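Charybdin (Charybdis maritima, PDB 2B7U) belongs to the ribosome-inactivating proteins, a family whose fold sets a mixed beta sheet against a group of helices. Local coordinates at residues Q22-T25 / D26-N30; K61-R65 / G66-T70. All coordinates share one frame; numbering follows the deposited sequence.

Contact 1. Residues Q22-T25 / D26-N30; sequences QTYT and DFIKN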
loop_
_atom_site.group_PDB
_atom_site.type_symbol
_atom_site.label_atom_id
_atom_site.label_comp_id
_atom_site.label_asym_id
_atom_site.label_seq_id
_atom_site.Cartn_x
_atom_site.Cartn_y
_atom_site.Cartn_z
ATOM N N GLN A 22 -14.985 -12.076 1.656
ATOM C CA GLN A 22 -15.795 -11.330 0.707
ATOM C C GLN A 22 -15.862 -9.844 1.031
ATOM O O GLN A 22 -15.687 -9.001 0.142
ATOM C CB GLN A 22 -17.212 -11.916 0.635
ATOM C CG GLN A 22 -17.367 -13.113 -0.291
ATOM C CD GLN A 22 -16.227 -14.106 -0.213
ATOM O OE1 GLN A 22 -15.968 -14.675 0.844
ATOM N NE2 GLN A 22 -15.558 -14.345 -1.348
ATOM N N THR A 23 -16.076 -9.492 2.299
ATOM C CA THR A 23 -16.191 -8.059 2.627
ATOM C C THR A 23 -14.832 -7.325 2.590
ATOM O O THR A 23 -14.774 -6.135 2.304
ATOM C CB THR A 23 -16.917 -7.825 3.943
ATOM O OG1 THR A 23 -16.205 -8.455 5.012
ATOM C CG2 THR A 23 -18.329 -8.377 3.847
ATOM N N TYR A 24 -13.759 -8.043 2.881
ATOM C CA TYR A 24 -12.405 -7.511 2.699
ATOM C C TYR A 24 -12.176 -7.259 1.206
ATOM O O TYR A 24 -11.713 -6.180 0.839
ATOM C CB TYR A 24 -11.403 -8.518 3.226
ATOM C CG TYR A 24 -9.965 -8.232 2.862
ATOM C CD1 TYR A 24 -9.237 -7.245 3.537
ATOM C CD2 TYR A 24 -9.321 -8.973 1.902
ATOM C CE1 TYR A 24 -7.912 -6.985 3.218
ATOM C CE2 TYR A 24 -7.981 -8.726 1.585
ATOM C CZ TYR A 24 -7.287 -7.761 2.260
ATOM O OH TYR A 24 -5.983 -7.575 1.883
ATOM N N THR A 25 -12.487 -8.229 0.353
ATOM C CA THR A 25 -12.318 -8.043 -1.083
ATOM C C THR A 25 -13.114 -6.839 -1.591
ATOM O O THR A 25 -12.615 -6.036 -2.399
ATOM C CB THR A 25 -12.703 -9.320 -1.816
ATOM O OG1 THR A 25 -11.782 -10.360 -1.443
ATOM C CG2 THR A 25 -12.662 -9.097 -3.322
ATOM N N ASP A 26 -14.366 -6.724 -1.148
ATOM C CA ASP A 26 -15.215 -5.591 -1.500
ATOM C C ASP A 26 -14.550 -4.269 -1.102
ATOM O O ASP A 26 -14.545 -3.294 -1.842
ATOM C CB ASP A 26 -16.592 -5.653 -0.806
ATOM C CG ASP A 26 -17.451 -6.877 -1.185
ATOM O OD1 ASP A 26 -18.367 -7.190 -0.380
ATOM O OD2 ASP A 26 -17.260 -7.490 -2.261
ATOM N N PHE A 27 -13.989 -4.234 0.099
ATOM C CA PHE A 27 -13.352 -3.024 0.584
ATOM C C PHE A 27 -12.164 -2.617 -0.282
ATOM O O PHE A 27 -12.005 -1.458 -0.635
ATOM C CB PHE A 27 -12.905 -3.220 2.035
ATOM C CG PHE A 27 -12.340 -1.987 2.647
ATOM C CD1 PHE A 27 -13.162 -1.018 3.203
ATOM C CD2 PHE A 27 -10.972 -1.787 2.675
ATOM C CE1 PHE A 27 -12.630 0.126 3.752
ATOM C CE2 PHE A 27 -10.439 -0.660 3.245
ATOM C CZ PHE A 27 -11.274 0.302 3.782
ATOM N N ILE A 28 -11.337 -3.587 -0.625
ATOM C CA ILE A 28 -10.152 -3.298 -1.444
ATOM C C ILE A 28 -10.569 -2.810 -2.836
ATOM O O ILE A 28 -9.997 -1.846 -3.361
ATOM C CB ILE A 28 -9.214 -4.525 -1.524
ATOM C CG1 ILE A 28 -8.622 -4.870 -0.146
ATOM C CG2 ILE A 28 -8.095 -4.290 -2.552
ATOM C CD1 ILE A 28 -7.789 -3.814 0.490
ATOM N N LYS A 29 -11.570 -3.459 -3.416
ATOM C CA LYS A 29 -12.066 -3.070 -4.747
ATOM C C LYS A 29 -12.602 -1.645 -4.703
ATOM O O LYS A 29 -12.326 -0.840 -5.579
ATOM C CB LYS A 29 -13.113 -4.055 -5.216
ATOM C CG LYS A 29 -12.493 -5.381 -5.638
ATOM C CD LYS A 29 -13.513 -6.482 -5.827
ATOM C CE LYS A 29 -14.387 -6.282 -7.036
ATOM N NZ LYS A 29 -15.425 -7.338 -7.220
ATOM N N ASN A 30 -13.358 -1.319 -3.658
ATOM C CA ASN A 30 -13.869 0.036 -3.520
ATOM C C ASN A 30 -12.761 1.055 -3.318
ATOM O O ASN A 30 -12.829 2.173 -3.830
ATOM C CB ASN A 30 -14.898 0.123 -2.384
ATOM C CG ASN A 30 -16.164 -0.629 -2.697
ATOM O OD1 ASN A 30 -16.486 -0.859 -3.858
ATOM N ND2 ASN A 30 -16.911 -1.000 -1.660
#
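I28 lies over one face of the Y24 ring within the first turns of the alpha helix 21-35, where i to i+4 backbone bonding accounts for four successive amides. D26 N donates to Q22 O at 2.9 Å, F27 N to T23 O, I28 N to Y24 O and K29 N to T25 O. The bonds are not equally straight: the N-H...O angle is 162° for I28 N to Y24 O but 151° for F27 N to T23 O. Two threonine hydroxyls also find backbone partners just upstream. T25 OG1 bonds to the carbonyl four residues back, G21 O, whereas T23 OG1 takes the N-H of T20 at the start of the helix. The hydroxyl of buried Y24 is satisfied by M164 O, so the phenol bridges to helix 151-170. With CG anti to the backbone N (chi1 169°), the ring runs alongside the I28 side chain, and I28 CG1 makes a CH-pi contact 4.1 Å from the ring centroid, displaced toward the rim. I28 in turn touches F165 and T169 of helix 151-170, while F27 packs on V12 and L14 of strand 7-15. On the more exposed flank the aliphatic part of K29 passes T25, its CD 3.7 Å from T25 CG2.

Contact 2. Residues K61-R65 / G66-T70; sequences KLTFR and GQVTT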
loop_
_atom_site.group_PDB
_atom_site.type_symbol
_atom_site.label_atom_id
_atom_site.label_comp_id
_atom_site.label_asym_id
_atom_site.label_seq_id
_atom_site.Cartn_x
_atom_site.Cartn_y
_atom_site.Cartn_z
ATOM N N LYS A 61 -9.447 4.387 8.294
ATOM C CA LYS A 61 -9.855 4.236 9.692
ATOM C C LYS A 61 -10.217 2.778 9.937
ATOM O O LYS A 61 -11.062 2.203 9.233
ATOM C CB LYS A 61 -11.047 5.151 9.994
ATOM C CG LYS A 61 -11.426 5.242 11.468
ATOM C CD LYS A 61 -12.224 6.542 11.669
ATOM C CE LYS A 61 -12.912 6.651 12.987
ATOM N NZ LYS A 61 -13.849 7.829 12.973
ATOM N N LEU A 62 -9.556 2.164 10.912
ATOM C CA LEU A 62 -9.750 0.752 11.217
ATOM C C LEU A 62 -10.238 0.635 12.644
ATOM O O LEU A 62 -9.641 1.205 13.533
ATOM C CB LEU A 62 -8.443 -0.012 11.074
ATOM C CG LEU A 62 -7.777 0.024 9.702
ATOM C CD1 LEU A 62 -6.435 -0.713 9.754
ATOM C CD2 LEU A 62 -8.660 -0.541 8.641
ATOM N N THR A 63 -11.304 -0.129 12.835
ATOM C CA THR A 63 -11.922 -0.236 14.148
ATOM C C THR A 63 -12.099 -1.701 14.509
ATOM O O THR A 63 -12.421 -2.541 13.660
ATOM C CB THR A 63 -13.269 0.470 14.151
ATOM O OG1 THR A 63 -13.084 1.887 13.981
ATOM C CG2 THR A 63 -13.968 0.229 15.424
ATOM N N PHE A 64 -11.899 -2.014 15.790
ATOM C CA PHE A 64 -12.150 -3.346 16.300
ATOM C C PHE A 64 -12.603 -3.270 17.748
ATOM O O PHE A 64 -11.814 -2.899 18.613
ATOM C CB PHE A 64 -10.890 -4.200 16.240
ATOM C CG PHE A 64 -11.081 -5.582 16.797
ATOM C CD1 PHE A 64 -12.036 -6.417 16.261
ATOM C CD2 PHE A 64 -10.320 -6.033 17.848
ATOM C CE1 PHE A 64 -12.230 -7.684 16.779
ATOM C CE2 PHE A 64 -10.517 -7.312 18.373
ATOM C CZ PHE A 64 -11.455 -8.125 17.836
ATOM N N ARG A 65 -13.853 -3.633 18.001
ATOM C CA ARG A 65 -14.407 -3.695 19.365
ATOM C C ARG A 65 -14.100 -2.428 20.181
ATOM O O ARG A 65 -13.627 -2.499 21.313
ATOM C CB ARG A 65 -13.914 -4.950 20.102
ATOM C CG ARG A 65 -14.412 -6.230 19.469
ATOM C CD ARG A 65 -14.054 -7.472 20.273
ATOM N NE ARG A 65 -14.675 -8.643 19.662
ATOM C CZ ARG A 65 -14.200 -9.889 19.718
ATOM N NH1 ARG A 65 -14.878 -10.874 19.118
ATOM N NH2 ARG A 65 -13.071 -10.172 20.362
ATOM N N GLY A 66 -14.354 -1.268 19.583
ATOM C CA GLY A 66 -14.198 0.019 20.265
ATOM C C GLY A 66 -12.800 0.637 20.217
ATOM O O GLY A 66 -12.596 1.751 20.727
ATOM N N GLN A 67 -11.838 -0.107 19.669
ATOM C CA GLN A 67 -10.466 0.310 19.502
ATOM C C GLN A 67 -10.317 0.829 18.093
ATOM O O GLN A 67 -10.856 0.229 17.166
ATOM C CB GLN A 67 -9.562 -0.888 19.694
ATOM C CG GLN A 67 -9.737 -1.543 21.055
ATOM C CD GLN A 67 -9.009 -2.868 21.139
ATOM O OE1 GLN A 67 -9.529 -3.903 20.695
ATOM N NE2 GLN A 67 -7.829 -2.863 21.741
ATOM N N VAL A 68 -9.597 1.925 17.929
ATOM C CA VAL A 68 -9.544 2.568 16.613
ATOM C C VAL A 68 -8.172 3.157 16.352
ATOM O O VAL A 68 -7.487 3.659 17.244
ATOM C CB VAL A 68 -10.590 3.730 16.483
ATOM C CG1 VAL A 68 -11.939 3.289 16.938
ATOM C CG2 VAL A 68 -10.177 4.949 17.256
ATOM N N THR A 69 -7.770 3.074 15.099
ATOM C CA THR A 69 -6.659 3.852 14.638
ATOM C C THR A 69 -7.005 4.375 13.251
ATOM O O THR A 69 -7.848 3.830 12.568
ATOM C CB THR A 69 -5.358 3.042 14.642
ATOM O OG1 THR A 69 -4.253 3.912 14.352
ATOM C CG2 THR A 69 -5.409 1.899 13.665
ATOM N N THR A 70 -6.384 5.483 12.903
ATOM C CA THR A 70 -6.497 6.051 11.578
ATOM C C THR A 70 -5.098 6.148 11.008
ATOM O O THR A 70 -4.217 6.701 11.656
ATOM C CB THR A 70 -7.138 7.439 11.594
ATOM O OG1 THR A 70 -8.434 7.354 12.215
ATOM C CG2 THR A 70 -7.286 7.962 10.173
#
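F64 and Q67 stand side by side on one face of the antiparallel pair 56-64/67-74 of the main sheet, while T63 and V68 do the same on the other. Four backbone hydrogen bonds hold the strands together. L62 and T69 exchange a reciprocal pair, L62 N to T69 O at 2.9 Å being almost straight (173°); F64 and Q67 form the second pair, F64 N to Q67 O at 2.8 Å and Q67 N to F64 O at 3.0 Å. Between these bonds CA-H...O contacts fill in, among them K61 CA to T69 O at 3.5 Å.

Side-chain contact is slight: K61 CG passes T70 OG1 at 3.7 Å. L62 and T69 turn the opposite way, onto V142 of helix 135-147, with T69 OG1 bonded to Q84 O of the adjoining strand.

At the bend, R65 extends its chain past the F64 ring, placing CG over a face near the rim. With R65 and G66 both at positive phi (48° and 87°), F64 to Q67 form a type I' turn, closing a beta hairpin with a two-residue loop.

Overall arrangement
From the N terminus, strand 7-15 leads into helix 21-35, whose first turns make up contact 1; further on, strands 56-64 and 67-74 join through the turn of contact 2. Both contacts are local: contact 1 runs along a single helix and closes no loop, whereas contact 2 closes the hairpin turn. They follow in series, neither nested nor crossed, with centres about 18 Å apart and nearest atoms about 6 Å apart, so they do not touch. Common neighbours relate them instead. Strand 7-15 receives F27 from contact 1 and bonds through its backbone to K61 and T63 of contact 2, while F165 of helix 151-170 meets both I28 and L62, tying helix 21-35 and the sheet to one central helix.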